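Local coordinates for oxidoreductase protein (Agrobacterium radiobacter, PDB 5UI9), which probably catalyses an NAD-dependent oxidation or reduction, binding NAD+ and the small hydroxy acid (2S)-2,3-dihydroxy-2-methylpropanoic acid, at residues 187-201 and 213-226. Residues are numbered along the deposited sequence; the frame is centred on the assembly and turned at random.
Sequences ARFILGDVATLTART and VATILLDHQNGATS
Strands 196-201 and 213-220 run antiparallel, their axes approaching to 4.6 Å at 168°, with Thr-196/Asp-219, Thr-198/Leu-217 and Arg-200/Thr-215 as hydrogen-bonded pairs. Between Val-194 and Thr-196 the register slips by one residue in a classic beta bulge: Ala-195 N donates to Asp-219 O at 2.8 Å, while the bond from Thr-196 N is weak. Helix 187-191 crosses strand 213-220 at -37°, ending where Gly-192 takes positive phi.

Beside that helix end, the His-220 ring is held at both nitrogens. ND1 donates to Gly-192 O at 2.8 Å, the oxygen in the ring plane although the nitrogen sits above the carbonyl plane; NE2 shares a hydrogen bond with Ser-226 OG. Leu-191 CB rests over one ring face in a CH-pi contact, 3.7 Å from the centroid. A water bonded to Leu-191 O, Asp-193 O and Asn-222 N bridges the helix end to turn 220-223. Strands 194-202 and 213-220 form a beta hairpin in the mixed sheet of the GFO/IDH/MocA C-terminal domain, and helix 175-191 leads into it.

On the face that carries Leu-197, Ile-216 and Leu-218, Leu-197 CD1 lies alongside Leu-218 CD2 at 3.5 Å, and Leu-218 CD1 reaches Ala-187 CB at 3.6 Å. The other face meets the second subunit. There Thr-196 OG1, brought across by lying between the backbone N and carbonyl carbon (chi1 54°), donates to Asp-219 OD2 at 2.6 Å on the anti side of the carboxylate, and a second water links that oxygen to Thr-198 OG1 and Leu-217 O. Asp-219 OD1 forms a salt bridge with Arg-200 NE of the second subunit, and reciprocally.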
ATOM      1  N   ALA A 187       6.620  11.022   4.133  1.00 31.63           N
ATOM      2  CA  ALA A 187       6.729   9.845   5.005  1.00 32.68           C
ATOM      3  C   ALA A 187       7.637  10.131   6.210  1.00 33.64           C
ATOM      4  O   ALA A 187       7.289   9.800   7.339  1.00 33.09           O
ATOM      5  CB  ALA A 187       7.237   8.642   4.222  1.00 34.05           C
ATOM      6  N   ARG A 188       8.777  10.777   5.960  1.00 34.44           N
ATOM      7  CA  ARG A 188       9.697  11.217   7.036  1.00 34.80           C
ATOM      8  C   ARG A 188       9.075  12.248   7.963  1.00 33.32           C
ATOM      9  O   ARG A 188       9.175  12.141   9.182  1.00 34.43           O
ATOM     10  CB  ARG A 188      10.957  11.853   6.452  1.00 35.59           C
ATOM     11  CG  ARG A 188      11.969  10.882   5.896  1.00 36.65           C
ATOM     12  CD  ARG A 188      13.273  11.598   5.577  1.00 37.40           C
ATOM     13  NE  ARG A 188      13.814  12.299   6.748  1.00 37.11           N
ATOM     14  CZ  ARG A 188      13.984  13.619   6.884  1.00 37.37           C
ATOM     15  NH1 ARG A 188      13.714  14.486   5.902  1.00 36.76           N
ATOM     16  NH2 ARG A 188      14.461  14.081   8.031  1.00 38.34           N
ATOM     17  N   PHE A 189       8.465  13.261   7.359  1.00 32.24           N
ATOM     18  CA  PHE A 189       7.802  14.346   8.081  1.00 33.11           C
ATOM     19  C   PHE A 189       6.760  13.811   9.066  1.00 33.59           C
ATOM     20  O   PHE A 189       6.701  14.254  10.206  1.00 33.37           O
ATOM     21  CB  PHE A 189       7.167  15.303   7.061  1.00 32.27           C
ATOM     22  CG  PHE A 189       6.469  16.489   7.664  1.00 32.02           C
ATOM     23  CD1 PHE A 189       7.155  17.375   8.499  1.00 33.01           C
ATOM     24  CD2 PHE A 189       5.135  16.750   7.365  1.00 31.55           C
ATOM     25  CE1 PHE A 189       6.509  18.481   9.038  1.00 32.77           C
ATOM     26  CE2 PHE A 189       4.484  17.853   7.899  1.00 32.02           C
ATOM     27  CZ  PHE A 189       5.178  18.728   8.734  1.00 32.76           C
ATOM     28  N   ILE A 190       5.958  12.840   8.622  1.00 33.92           N
ATOM     29  CA  ILE A 190       4.892  12.259   9.439  1.00 34.03           C
ATOM     30  C   ILE A 190       5.387  11.180  10.414  1.00 35.55           C
ATOM     31  O   ILE A 190       5.043  11.226  11.591  1.00 35.59           O
ATOM     32  CB  ILE A 190       3.756  11.685   8.548  1.00 33.75           C
ATOM     33  CG1 ILE A 190       3.170  12.782   7.634  1.00 34.51           C
ATOM     34  CG2 ILE A 190       2.654  11.057   9.392  1.00 33.45           C
ATOM     35  CD1 ILE A 190       2.831  14.088   8.331  1.00 35.15           C
ATOM     36  N   LEU A 191       6.160  10.207   9.929  1.00 36.38           N
ATOM     37  CA  LEU A 191       6.545   9.032  10.746  1.00 38.29           C
ATOM     38  C   LEU A 191       8.026   8.961  11.130  1.00 39.09           C
ATOM     39  O   LEU A 191       8.469   7.948  11.684  1.00 39.87           O
ATOM     40  CB  LEU A 191       6.140   7.741  10.027  1.00 37.43           C
ATOM     41  CG  LEU A 191       4.648   7.546   9.768  1.00 37.01           C
ATOM     42  CD1 LEU A 191       4.430   6.254   8.998  1.00 36.38           C
ATOM     43  CD2 LEU A 191       3.855   7.533  11.065  1.00 37.61           C
ATOM     44  N   GLY A 192       8.780  10.033  10.871  1.00 39.39           N
ATOM     45  CA  GLY A 192      10.198  10.098  11.231  1.00 38.60           C
ATOM     46  C   GLY A 192      11.143   9.389  10.273  1.00 38.64           C
ATOM     47  O   GLY A 192      10.719   8.707   9.320  1.00 35.79           O
ATOM     48  N   ASP A 193      12.436   9.529  10.564  1.00 38.70           N
ATOM     49  CA  ASP A 193      13.514   9.039   9.698  1.00 38.93           C
ATOM     50  C   ASP A 193      13.471   7.518   9.548  1.00 38.83           C
ATOM     51  O   ASP A 193      12.935   6.808  10.411  1.00 39.38           O
ATOM     52  CB  ASP A 193      14.896   9.472  10.225  1.00 40.42           C
ATOM     53  CG  ASP A 193      15.067  10.995  10.289  1.00 40.51           C
ATOM     54  OD1 ASP A 193      14.409  11.723   9.513  1.00 38.85           O
ATOM     55  OD2 ASP A 193      15.872  11.460  11.123  1.00 41.05           O
ATOM     56  N   VAL A 194      14.062   7.048   8.451  1.00 38.39           N
ATOM     57  CA  VAL A 194      13.930   5.675   7.978  1.00 38.94           C
ATOM     58  C   VAL A 194      15.231   4.917   8.214  1.00 40.00           C
ATOM     59  O   VAL A 194      16.317   5.457   7.983  1.00 40.36           O
ATOM     60  CB  VAL A 194      13.578   5.670   6.467  1.00 39.36           C
ATOM     61  CG1 VAL A 194      13.597   4.259   5.878  1.00 39.28           C
ATOM     62  CG2 VAL A 194      12.225   6.336   6.234  1.00 38.68           C
ATOM     63  N   ALA A 195      15.108   3.671   8.675  1.00 39.08           N
ATOM     64  CA  ALA A 195      16.255   2.791   8.926  1.00 40.33           C
ATOM     65  C   ALA A 195      16.610   1.992   7.683  1.00 40.47           C
ATOM     66  O   ALA A 195      17.767   1.985   7.252  1.00 40.77           O
ATOM     67  CB  ALA A 195      15.956   1.841  10.081  1.00 40.62           C
ATOM     68  N   THR A 196      15.612   1.306   7.125  1.00 40.53           N
ATOM     69  CA  THR A 196      15.797   0.458   5.942  1.00 40.74           C
ATOM     70  C   THR A 196      14.659   0.661   4.946  1.00 39.37           C
ATOM     71  O   THR A 196      13.572   1.122   5.302  1.00 37.68           O
ATOM     72  CB  THR A 196      15.915  -1.042   6.303  1.00 41.18           C
ATOM     73  OG1 THR A 196      14.786  -1.441   7.080  1.00 42.73           O
ATOM     74  CG2 THR A 196      17.177  -1.321   7.106  1.00 42.46           C
ATOM     75  N   LEU A 197      14.938   0.299   3.697  1.00 40.03           N
ATOM     76  CA  LEU A 197      14.083   0.626   2.563  1.00 38.81           C
ATOM     77  C   LEU A 197      14.198  -0.442   1.469  1.00 38.23           C
ATOM     78  O   LEU A 197      15.290  -0.942   1.204  1.00 39.02           O
ATOM     79  CB  LEU A 197      14.514   1.996   2.030  1.00 38.50           C
ATOM     80  CG  LEU A 197      13.792   2.623   0.840  1.00 37.99           C
ATOM     81  CD1 LEU A 197      13.793   4.143   0.929  1.00 38.81           C
ATOM     82  CD2 LEU A 197      14.382   2.175  -0.492  1.00 38.66           C
ATOM     83  N   THR A 198      13.068  -0.780   0.848  1.00 37.55           N
ATOM     84  CA  THR A 198      13.020  -1.696  -0.297  1.00 37.94           C
ATOM     85  C   THR A 198      12.092  -1.122  -1.362  1.00 35.83           C
ATOM     86  O   THR A 198      10.988  -0.686  -1.039  1.00 35.20           O
ATOM     87  CB  THR A 198      12.474  -3.086   0.096  1.00 40.66           C
ATOM     88  OG1 THR A 198      12.862  -3.399   1.437  1.00 49.37           O
ATOM     89  CG2 THR A 198      12.995  -4.156  -0.844  1.00 41.30           C
ATOM     90  N   ALA A 199      12.528  -1.129  -2.620  1.00 33.94           N
ATOM     91  CA  ALA A 199      11.789  -0.470  -3.699  1.00 32.87           C
ATOM     92  C   ALA A 199      11.666  -1.332  -4.948  1.00 32.92           C
ATOM     93  O   ALA A 199      12.481  -2.222  -5.189  1.00 33.35           O
ATOM     94  CB  ALA A 199      12.432   0.861  -4.041  1.00 32.41           C
ATOM     95  N   ARG A 200      10.616  -1.056  -5.720  1.00 33.52           N
ATOM     96  CA  ARG A 200      10.352  -1.691  -7.009  1.00 33.16           C
ATOM     97  C   ARG A 200       9.888  -0.614  -7.972  1.00 32.82           C
ATOM     98  O   ARG A 200       9.109   0.256  -7.587  1.00 33.61           O
ATOM     99  CB  ARG A 200       9.250  -2.748  -6.882  1.00 33.08           C
ATOM    100  CG  ARG A 200       9.548  -3.851  -5.890  1.00 34.09           C
ATOM    101  CD  ARG A 200      10.684  -4.729  -6.369  1.00 36.80           C
ATOM    102  NE  ARG A 200      10.889  -5.858  -5.462  1.00 39.17           N
ATOM    103  CZ  ARG A 200      11.701  -5.873  -4.408  1.00 42.39           C
ATOM    104  NH1 ARG A 200      12.477  -4.835  -4.099  1.00 44.59           N
ATOM    105  NH2 ARG A 200      11.758  -6.969  -3.664  1.00 45.20           N
ATOM    106  N   THR A 201      10.363  -0.677  -9.211  1.00 32.14           N
ATOM    107  CA  THR A 201      10.004   0.292 -10.245  1.00 32.72           C
ATOM    108  C   THR A 201       9.695  -0.380 -11.575  1.00 33.74           C
ATOM    109  O   THR A 201      10.168  -1.481 -11.850  1.00 35.04           O
ATOM    110  CB  THR A 201      11.149   1.280 -10.525  1.00 32.98           C
ATOM    111  OG1 THR A 201      12.278   0.566 -11.038  1.00 33.58           O
ATOM    112  CG2 THR A 201      11.543   2.030  -9.268  1.00 32.36           C
ATOM    113  N   VAL A 213       6.373   4.327 -12.331  1.00 28.64           N
ATOM    114  CA  VAL A 213       5.686   3.653 -11.250  1.00 29.62           C
ATOM    115  C   VAL A 213       6.756   3.188 -10.275  1.00 29.60           C
ATOM    116  O   VAL A 213       7.765   2.623 -10.695  1.00 31.18           O
ATOM    117  CB  VAL A 213       4.872   2.434 -11.744  1.00 30.42           C
ATOM    118  CG1 VAL A 213       4.113   1.797 -10.581  1.00 30.08           C
ATOM    119  CG2 VAL A 213       3.904   2.839 -12.853  1.00 31.34           C
ATOM    120  N   ALA A 214       6.545   3.456  -8.990  1.00 28.82           N
ATOM    121  CA  ALA A 214       7.476   3.054  -7.945  1.00 27.92           C
ATOM    122  C   ALA A 214       6.709   2.709  -6.680  1.00 28.40           C
ATOM    123  O   ALA A 214       5.799   3.439  -6.276  1.00 26.59           O
ATOM    124  CB  ALA A 214       8.494   4.154  -7.669  1.00 27.36           C
ATOM    125  N   THR A 215       7.091   1.590  -6.070  1.00 28.96           N
ATOM    126  CA  THR A 215       6.474   1.110  -4.847  1.00 29.91           C
ATOM    127  C   THR A 215       7.592   0.833  -3.852  1.00 30.31           C
ATOM    128  O   THR A 215       8.516   0.077  -4.151  1.00 30.33           O
ATOM    129  CB  THR A 215       5.650  -0.158  -5.126  1.00 30.03           C
ATOM    130  OG1 THR A 215       4.711   0.117  -6.172  1.00 31.20           O
ATOM    131  CG2 THR A 215       4.893  -0.599  -3.901  1.00 30.79           C
ATOM    132  N   ILE A 216       7.499   1.458  -2.681  1.00 30.28           N
ATOM    133  CA  ILE A 216       8.579   1.473  -1.699  1.00 30.01           C
ATOM    134  C   ILE A 216       8.034   1.066  -0.329  1.00 30.42           C
ATOM    135  O   ILE A 216       7.001   1.574   0.103  1.00 29.69           O
ATOM    136  CB  ILE A 216       9.226   2.878  -1.602  1.00 30.14           C
ATOM    137  CG1 ILE A 216       9.613   3.394  -2.994  1.00 29.97           C
ATOM    138  CG2 ILE A 216      10.447   2.853  -0.680  1.00 31.64           C
ATOM    139  CD1 ILE A 216      10.208   4.785  -3.014  1.00 30.68           C
ATOM    140  N   LEU A 217       8.742   0.160   0.343  1.00 31.30           N
ATOM    141  CA  LEU A 217       8.409  -0.280   1.700  1.00 33.52           C
ATOM    142  C   LEU A 217       9.430   0.304   2.680  1.00 33.91           C
ATOM    143  O   LEU A 217      10.621   0.040   2.549  1.00 34.66           O
ATOM    144  CB  LEU A 217       8.442  -1.805   1.768  1.00 35.33           C
ATOM    145  CG  LEU A 217       8.152  -2.523   3.087  1.00 37.79           C
ATOM    146  CD1 LEU A 217       6.768  -2.213   3.632  1.00 37.14           C
ATOM    147  CD2 LEU A 217       8.299  -4.026   2.872  1.00 40.77           C
ATOM    148  N   LEU A 218       8.958   1.076   3.658  1.00 35.01           N
ATOM    149  CA  LEU A 218       9.831   1.768   4.619  1.00 36.28           C
ATOM    150  C   LEU A 218       9.765   1.153   6.010  1.00 36.10           C
ATOM    151  O   LEU A 218       8.688   0.910   6.530  1.00 35.94           O
ATOM    152  CB  LEU A 218       9.433   3.237   4.735  1.00 36.81           C
ATOM    153  CG  LEU A 218       9.463   4.120   3.482  1.00 37.39           C
ATOM    154  CD1 LEU A 218       9.026   5.543   3.822  1.00 37.10           C
ATOM    155  CD2 LEU A 218      10.839   4.133   2.830  1.00 37.67           C
ATOM    156  N   ASP A 219      10.927   0.923   6.612  1.00 38.09           N
ATOM    157  CA  ASP A 219      11.018   0.557   8.022  1.00 38.20           C
ATOM    158  C   ASP A 219      11.539   1.784   8.766  1.00 37.61           C
ATOM    159  O   ASP A 219      12.711   2.134   8.640  1.00 36.82           O
ATOM    160  CB  ASP A 219      11.942  -0.643   8.184  1.00 39.93           C
ATOM    161  CG  ASP A 219      11.566  -1.794   7.247  1.00 42.35           C
ATOM    162  OD1 ASP A 219      10.415  -2.279   7.330  1.00 42.36           O
ATOM    163  OD2 ASP A 219      12.409  -2.222   6.424  1.00 41.35           O
ATOM    164  N   HIS A 220      10.657   2.459   9.500  1.00 36.72           N
ATOM    165  CA  HIS A 220      11.038   3.679  10.224  1.00 37.96           C
ATOM    166  C   HIS A 220      11.819   3.346  11.494  1.00 39.29           C
ATOM    167  O   HIS A 220      11.649   2.272  12.064  1.00 40.84           O
ATOM    168  CB  HIS A 220       9.808   4.528  10.533  1.00 37.33           C
ATOM    169  CG  HIS A 220       9.132   5.066   9.311  1.00 36.87           C
ATOM    170  ND1 HIS A 220       9.374   6.332   8.824  1.00 35.51           N
ATOM    171  CD2 HIS A 220       8.231   4.505   8.468  1.00 37.07           C
ATOM    172  CE1 HIS A 220       8.646   6.532   7.740  1.00 35.93           C
ATOM    173  NE2 HIS A 220       7.942   5.438   7.502  1.00 35.09           N
ATOM    174  N   GLN A 221      12.686   4.263  11.927  1.00 41.60           N
ATOM    175  CA  GLN A 221      13.509   4.053  13.133  1.00 43.56           C
ATOM    176  C   GLN A 221      12.671   3.854  14.406  1.00 44.26           C
ATOM    177  O   GLN A 221      13.063   3.089  15.289  1.00 44.84           O
ATOM    178  CB  GLN A 221      14.503   5.211  13.323  1.00 44.90           C
ATOM    179  CG  GLN A 221      15.579   5.286  12.242  1.00 45.42           C
ATOM    180  CD  GLN A 221      16.454   6.529  12.333  1.00 47.33           C
ATOM    181  OE1 GLN A 221      16.310   7.352  13.240  1.00 49.01           O
ATOM    182  NE2 GLN A 221      17.372   6.669  11.383  1.00 47.46           N
ATOM    183  N   ASN A 222      11.515   4.520  14.481  1.00 44.90           N
ATOM    184  CA  ASN A 222      10.576   4.373  15.616  1.00 45.86           C
ATOM    185  C   ASN A 222       9.744   3.070  15.627  1.00 46.63           C
ATOM    186  O   ASN A 222       8.872   2.911  16.483  1.00 47.20           O
ATOM    187  CB  ASN A 222       9.636   5.600  15.711  1.00 45.75           C
ATOM    188  CG  ASN A 222       8.615   5.686  14.566  1.00 45.80           C
ATOM    189  OD1 ASN A 222       8.358   4.719  13.841  1.00 45.94           O
ATOM    190  ND2 ASN A 222       8.027   6.862  14.408  1.00 45.17           N
ATOM    191  N   GLY A 223       9.971   2.170  14.667  1.00 44.94           N
ATOM    192  CA  GLY A 223       9.259   0.895  14.611  1.00 45.18           C
ATOM    193  C   GLY A 223       8.145   0.841  13.582  1.00 43.04           C
ATOM    194  O   GLY A 223       7.787  -0.243  13.136  1.00 46.13           O
ATOM    195  N   ALA A 224       7.598   1.999  13.198  1.00 41.89           N
ATOM    196  CA  ALA A 224       6.526   2.066  12.196  1.00 39.54           C
ATOM    197  C   ALA A 224       6.952   1.518  10.837  1.00 36.94           C
ATOM    198  O   ALA A 224       8.118   1.590  10.466  1.00 36.17           O
ATOM    199  CB  ALA A 224       6.012   3.495  12.040  1.00 39.34           C
ATOM    200  N   THR A 225       5.987   0.945  10.126  1.00 36.14           N
ATOM    201  CA  THR A 225       6.162   0.491   8.754  1.00 35.30           C
ATOM    202  C   THR A 225       5.316   1.385   7.869  1.00 34.34           C
ATOM    203  O   THR A 225       4.204   1.746   8.246  1.00 35.18           O
ATOM    204  CB  THR A 225       5.667  -0.954   8.583  1.00 35.32           C
ATOM    205  OG1 THR A 225       6.363  -1.810   9.487  1.00 36.47           O
ATOM    206  CG2 THR A 225       5.875  -1.447   7.150  1.00 35.31           C
ATOM    207  N   SER A 226       5.822   1.741   6.694  1.00 33.78           N
ATOM    208  CA  SER A 226       5.000   2.455   5.728  1.00 33.71           C
ATOM    209  C   SER A 226       5.221   2.009   4.284  1.00 32.81           C
ATOM    210  O   SER A 226       6.244   1.399   3.948  1.00 32.53           O
ATOM    211  CB  SER A 226       5.158   3.974   5.881  1.00 34.21           C
ATOM    212  OG  SER A 226       6.304   4.451   5.212  1.00 34.73           O
TER
HETATM  213  O   HOH W   1      10.993   7.145  12.680  1.00 36.69           O
HETATM  214  O   HOH W   2      12.219  -1.782   3.795  1.00 44.39           O